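Long-range contacts in EDTA monooxygenase (EDTA-degrading bacterium BNC1, PDB 5DQP), which probably acts as a flavin-dependent monooxygenase that oxidises EDTA with molecular oxygen, using reduced FMN from a partner flavin reductase: residues A45-I50 with I394-V399; A56-L61 with T127-V132. All blocks are in the same frame, centred on the assembly; numbering follows the deposited sequence.

Interaction 1. Residues A45-I50 with I394-V399; sequences ARRGRI and IFVDQV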
loop_
_atom_site.group_PDB
_atom_site.type_symbol
_atom_site.label_atom_id
_atom_site.label_comp_id
_atom_site.label_asym_id
_atom_site.label_seq_id
_atom_site.Cartn_x
_atom_site.Cartn_y
_atom_site.Cartn_z
ATOM N N ALA A 45 -14.496 15.171 0.338
ATOM C CA ALA A 45 -15.372 14.244 -0.377
ATOM C C ALA A 45 -16.311 13.524 0.588
ATOM O O ALA A 45 -17.485 13.293 0.273
ATOM C CB ALA A 45 -14.532 13.243 -1.184
ATOM N N ARG A 46 -15.821 13.179 1.780
ATOM C CA ARG A 46 -16.674 12.524 2.775
ATOM C C ARG A 46 -17.839 13.419 3.187
ATOM O O ARG A 46 -18.986 12.959 3.285
ATOM C CB ARG A 46 -15.843 12.142 3.998
ATOM C CG ARG A 46 -16.582 11.309 5.048
ATOM C CD ARG A 46 -15.766 11.310 6.349
ATOM N NE ARG A 46 -16.593 10.981 7.492
ATOM C CZ ARG A 46 -17.402 11.841 8.100
ATOM N NH1 ARG A 46 -17.496 13.097 7.670
ATOM N NH2 ARG A 46 -18.123 11.436 9.140
ATOM N N ARG A 47 -17.560 14.705 3.416
ATOM C CA ARG A 47 -18.617 15.667 3.735
ATOM C C ARG A 47 -19.662 15.759 2.616
ATOM O O ARG A 47 -20.856 15.920 2.899
ATOM C CB ARG A 47 -18.006 17.042 4.026
ATOM C CG ARG A 47 -19.043 18.168 4.161
ATOM C CD ARG A 47 -18.400 19.495 4.573
ATOM N NE ARG A 47 -18.001 20.321 3.425
ATOM C CZ ARG A 47 -16.748 20.653 3.136
ATOM N NH1 ARG A 47 -15.751 20.244 3.913
ATOM N NH2 ARG A 47 -16.491 21.408 2.075
ATOM N N GLY A 48 -19.251 15.610 1.357
ATOM C CA GLY A 48 -20.193 15.540 0.256
ATOM C C GLY A 48 -20.879 14.210 0.044
ATOM O O GLY A 48 -21.727 14.105 -0.853
ATOM N N ARG A 49 -20.559 13.192 0.851
ATOM C CA ARG A 49 -21.032 11.820 0.627
ATOM C C ARG A 49 -20.578 11.250 -0.718
ATOM O O ARG A 49 -21.246 10.385 -1.297
ATOM C CB ARG A 49 -22.556 11.723 0.723
ATOM C CG ARG A 49 -23.162 12.341 1.959
ATOM C CD ARG A 49 -22.481 11.876 3.243
ATOM N NE ARG A 49 -23.074 12.553 4.397
ATOM C CZ ARG A 49 -22.393 13.133 5.380
ATOM N NH1 ARG A 49 -21.063 13.142 5.384
ATOM N NH2 ARG A 49 -23.060 13.703 6.375
ATOM N N ILE A 50 -19.458 11.732 -1.257
ATOM C CA ILE A 50 -18.907 11.081 -2.437
ATOM C C ILE A 50 -18.755 9.599 -2.131
ATOM O O ILE A 50 -18.426 9.216 -1.004
ATOM C CB ILE A 50 -17.574 11.737 -2.841
ATOM C CG1 ILE A 50 -17.783 13.229 -3.142
ATOM C CG2 ILE A 50 -16.988 11.063 -4.068
ATOM C CD1 ILE A 50 -18.957 13.570 -4.068
ATOM N N ILE A 394 -15.280 23.324 -3.989
ATOM C CA ILE A 394 -16.347 23.998 -4.733
ATOM C C ILE A 394 -17.393 22.994 -5.205
ATOM O O ILE A 394 -18.600 23.234 -5.092
ATOM C CB ILE A 394 -15.755 24.777 -5.925
ATOM C CG1 ILE A 394 -14.784 25.847 -5.438
ATOM C CG2 ILE A 394 -16.863 25.423 -6.775
ATOM C CD1 ILE A 394 -15.425 26.891 -4.554
ATOM N N PHE A 395 -16.954 21.893 -5.826
ATOM C CA PHE A 395 -17.919 20.902 -6.287
ATOM C C PHE A 395 -18.774 20.389 -5.123
ATOM O O PHE A 395 -20.010 20.385 -5.192
ATOM C CB PHE A 395 -17.203 19.748 -6.992
ATOM C CG PHE A 395 -18.142 18.808 -7.676
ATOM C CD1 PHE A 395 -18.760 17.792 -6.964
ATOM C CD2 PHE A 395 -18.454 18.974 -9.019
ATOM C CE1 PHE A 395 -19.655 16.933 -7.571
ATOM C CE2 PHE A 395 -19.330 18.126 -9.641
ATOM C CZ PHE A 395 -19.940 17.093 -8.910
ATOM N N VAL A 396 -18.136 20.002 -4.020
ATOM C CA VAL A 396 -18.877 19.453 -2.882
ATOM C C VAL A 396 -19.765 20.514 -2.219
ATOM O O VAL A 396 -20.859 20.211 -1.725
ATOM C CB VAL A 396 -17.896 18.836 -1.865
ATOM C CG1 VAL A 396 -18.574 18.705 -0.492
ATOM C CG2 VAL A 396 -17.363 17.485 -2.354
ATOM N N ASP A 397 -19.296 21.757 -2.145
ATOM C CA ASP A 397 -20.079 22.792 -1.482
ATOM C C ASP A 397 -21.249 23.272 -2.328
ATOM O O ASP A 397 -22.249 23.731 -1.780
ATOM C CB ASP A 397 -19.225 24.024 -1.164
ATOM C CG ASP A 397 -18.227 23.800 -0.033
ATOM O OD1 ASP A 397 -18.382 22.812 0.729
ATOM O OD2 ASP A 397 -17.300 24.650 0.088
ATOM N N GLN A 398 -21.129 23.245 -3.650
ATOM C CA GLN A 398 -22.110 23.935 -4.479
ATOM C C GLN A 398 -22.812 23.050 -5.496
ATOM O O GLN A 398 -23.940 23.351 -5.855
ATOM C CB GLN A 398 -21.444 25.123 -5.190
ATOM C CG GLN A 398 -20.793 26.070 -4.151
ATOM C CD GLN A 398 -20.065 27.254 -4.755
ATOM O OE1 GLN A 398 -20.570 27.897 -5.671
ATOM N NE2 GLN A 398 -18.879 27.565 -4.220
ATOM N N VAL A 399 -22.198 21.975 -5.967
ATOM C CA VAL A 399 -22.889 21.095 -6.908
ATOM C C VAL A 399 -23.632 19.985 -6.175
ATOM O O VAL A 399 -24.826 19.767 -6.387
ATOM C CB VAL A 399 -21.885 20.519 -7.934
ATOM C CG1 VAL A 399 -22.579 19.477 -8.843
ATOM C CG2 VAL A 399 -21.228 21.642 -8.762
#
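Val396 lays its CG1 methyl over the backbone of Gly48, 3.6 Å from Gly48 CA, where the two main chains come nearest, with 5.2 Å between Gly48 CA and Val396 CA. The closeness depends on the missing side chain: a beta carbon on Gly48 would point at the valine and run into Val396 CG2. The same CG2 methyl also comes within 4.3 Å of Ile50 CG1. After helix 35-47 Arg49 leaves helical geometry with a positive phi (60°), and Ile50 N and Arg49 N bond back to Ala45 O and Arg46 O, a Schellman motif; the chain then turns into strand 52-55. Helix 390-405 follows strand 380-383, so in this luciferase-like TIM barrel the contact joins the first helix of the barrel to the one after its last strand, two neighbours flanking strand 7-11, on whose Leu8 both Ile50 and Phe395 rest. Towards solvent the chemistry turns ionic. Arg47, its chain bent at chi3 (91°), brings NH2 to Asp397 OD1 at 2.7 Å in a salt bridge. The carboxylate oxygen lies at the edge of the guanidinium, near its plane, and is met on its syn side, tilted 23° out of the carboxylate plane.

Interaction 2. Residues A56-L61 with T127-V132; sequences ADQPQL and TANPAV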
loop_
_atom_site.group_PDB
_atom_site.type_symbol
_atom_site.label_atom_id
_atom_site.label_comp_id
_atom_site.label_asym_id
_atom_site.label_seq_id
_atom_site.Cartn_x
_atom_site.Cartn_y
_atom_site.Cartn_z
ATOM N N ALA A 56 -5.322 7.261 -9.644
ATOM C CA ALA A 56 -4.643 6.727 -10.813
ATOM C C ALA A 56 -3.202 6.405 -10.431
ATOM O O ALA A 56 -2.691 6.881 -9.416
ATOM C CB ALA A 56 -4.681 7.731 -11.962
ATOM N N ASP A 57 -2.548 5.569 -11.233
ATOM C CA ASP A 57 -1.152 5.274 -10.950
ATOM C C ASP A 57 -0.432 4.744 -12.185
ATOM O O ASP A 57 -1.010 4.029 -13.001
ATOM C CB ASP A 57 -1.001 4.256 -9.817
ATOM C CG ASP A 57 0.456 4.017 -9.452
ATOM O OD1 ASP A 57 1.156 5.030 -9.229
ATOM O OD2 ASP A 57 0.904 2.839 -9.411
ATOM N N GLN A 58 0.846 5.105 -12.297
ATOM C CA GLN A 58 1.799 4.442 -13.173
ATOM C C GLN A 58 3.091 4.413 -12.373
ATOM O O GLN A 58 3.458 5.433 -11.773
ATOM C CB GLN A 58 2.015 5.166 -14.499
ATOM C CG GLN A 58 0.895 4.923 -15.486
ATOM C CD GLN A 58 1.146 5.632 -16.782
ATOM O OE1 GLN A 58 2.219 6.201 -16.987
ATOM N NE2 GLN A 58 0.158 5.616 -17.671
ATOM N N PRO A 59 3.775 3.282 -12.317
ATOM C CA PRO A 59 5.099 3.246 -11.648
ATOM C C PRO A 59 6.213 3.758 -12.562
ATOM O O PRO A 59 7.026 3.003 -13.094
ATOM C CB PRO A 59 5.255 1.762 -11.285
ATOM C CG PRO A 59 3.977 1.048 -11.807
ATOM C CD PRO A 59 3.318 1.960 -12.773
ATOM N N GLN A 60 6.210 5.073 -12.782
ATOM C CA GLN A 60 7.306 5.812 -13.403
ATOM C C GLN A 60 7.237 7.266 -12.939
ATOM O O GLN A 60 6.187 7.740 -12.491
ATOM C CB GLN A 60 7.249 5.745 -14.932
ATOM C CG GLN A 60 5.874 6.018 -15.518
ATOM C CD GLN A 60 5.571 7.481 -15.739
ATOM O OE1 GLN A 60 6.436 8.347 -15.589
ATOM N NE2 GLN A 60 4.329 7.769 -16.108
ATOM N N LEU A 61 8.376 7.957 -13.035
ATOM C CA LEU A 61 8.462 9.400 -12.855
ATOM C C LEU A 61 8.637 10.098 -14.202
ATOM O O LEU A 61 9.526 9.742 -14.981
ATOM C CB LEU A 61 9.624 9.771 -11.941
ATOM C CG LEU A 61 9.850 11.276 -11.767
ATOM C CD1 LEU A 61 8.607 11.929 -11.191
ATOM C CD2 LEU A 61 11.033 11.503 -10.840
ATOM N N THR A 127 -0.263 -2.171 -18.748
ATOM C CA THR A 127 0.778 -1.170 -18.917
ATOM C C THR A 127 1.199 -1.104 -20.375
ATOM O O THR A 127 1.653 -2.100 -20.945
ATOM C CB THR A 127 1.992 -1.462 -18.042
ATOM O OG1 THR A 127 1.609 -1.468 -16.660
ATOM C CG2 THR A 127 3.033 -0.407 -18.284
ATOM N N ALA A 128 1.079 0.074 -20.959
ATOM C CA ALA A 128 1.616 0.323 -22.280
ATOM C C ALA A 128 2.750 1.336 -22.273
ATOM O O ALA A 128 3.379 1.540 -23.315
ATOM C CB ALA A 128 0.499 0.796 -23.222
ATOM N N ASN A 129 3.037 1.971 -21.140
ATOM C CA ASN A 129 4.098 2.969 -21.096
ATOM C C ASN A 129 5.462 2.277 -21.001
ATOM O O ASN A 129 5.756 1.614 -19.996
ATOM C CB ASN A 129 3.864 3.921 -19.919
ATOM C CG ASN A 129 4.862 5.075 -19.887
ATOM O OD1 ASN A 129 5.836 5.081 -20.634
ATOM N ND2 ASN A 129 4.617 6.052 -19.022
ATOM N N PRO A 130 6.322 2.400 -22.019
ATOM C CA PRO A 130 7.628 1.709 -21.960
ATOM C C PRO A 130 8.552 2.197 -20.849
ATOM O O PRO A 130 9.477 1.460 -20.484
ATOM C CB PRO A 130 8.236 1.977 -23.346
ATOM C CG PRO A 130 7.506 3.207 -23.843
ATOM C CD PRO A 130 6.135 3.143 -23.283
ATOM N N ALA A 131 8.359 3.417 -20.333
ATOM C CA ALA A 131 9.093 3.858 -19.148
ATOM C C ALA A 131 8.769 2.984 -17.934
ATOM O O ALA A 131 9.658 2.635 -17.143
ATOM C CB ALA A 131 8.768 5.327 -18.854
ATOM N N VAL A 132 7.498 2.610 -17.780
ATOM C CA VAL A 132 7.120 1.686 -16.720
ATOM C C VAL A 132 7.804 0.342 -16.924
ATOM O O VAL A 132 8.435 -0.198 -16.006
ATOM C CB VAL A 132 5.593 1.536 -16.664
ATOM C CG1 VAL A 132 5.199 0.371 -15.692
ATOM C CG2 VAL A 132 4.962 2.845 -16.272
#
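Val132 presses its CG2 methyl on Gln60 CG at 3.4 Å, wedged against the turn at Pro59. Its CG1 lies 3.8 Å from Pro59 CD, and both methyls rest against that proline. The chain of Gln60 crosses the valine at about a right angle and bends at chi2 (86°), which folds its amide back towards Gln58. There Gln60 NE2 donates to Gln58 OE1 at 2.8 Å, and Gln60 OE1 is held by Thr62. Across from Gln58, Asn129 is the N-cap of helix 130-135, its OD1 accepting from Ala131 N at 3.0 Å. Pro59 is the centre of an inverse gamma turn in the loop after strand 52-55, one of the loops at the C-terminal end of the barrel strands, where luciferase-like enzymes bind flavin; Asp57, two residues earlier, is a predicted FMN ligand. The Asn129 amide sends ND2 to Gln58 OE1, 3.1 Å away and nearly straight at 170°, approaching from above the carbonyl plane, with the two amides turned 71° apart. With an alanine here instead of Gln58, Asn129 ND2 and Gln60 NE2 would probably lose their shared acceptor and the Gln60 amide would be held less firmly, though Thr62 still grips its oxygen. Pro59 also packs on Tyr103 of the second subunit.

The two contacts show how chemistry follows place in a barrel. Interaction 1 is largely buried and joins two helices of the outer layer, the barrel's first and the one after its last strand; interaction 2, only partly buried, joins a loop after strand 52-55 to the N-terminal start of helix 130-135, which follows strand 120-125, and lies on the other side of the chain's centre, some 30 Å away between centres. A valine fills the middle of each, but one is finished by a charged pair at the surface, the other by neutral amides sharing one oxygen. No other chain touches interaction 1, whereas interaction 2 borders the second subunit and holds a predicted flavin-site residue. Strand 52-55 runs from just beyond residues 45-50 to residues 56-61.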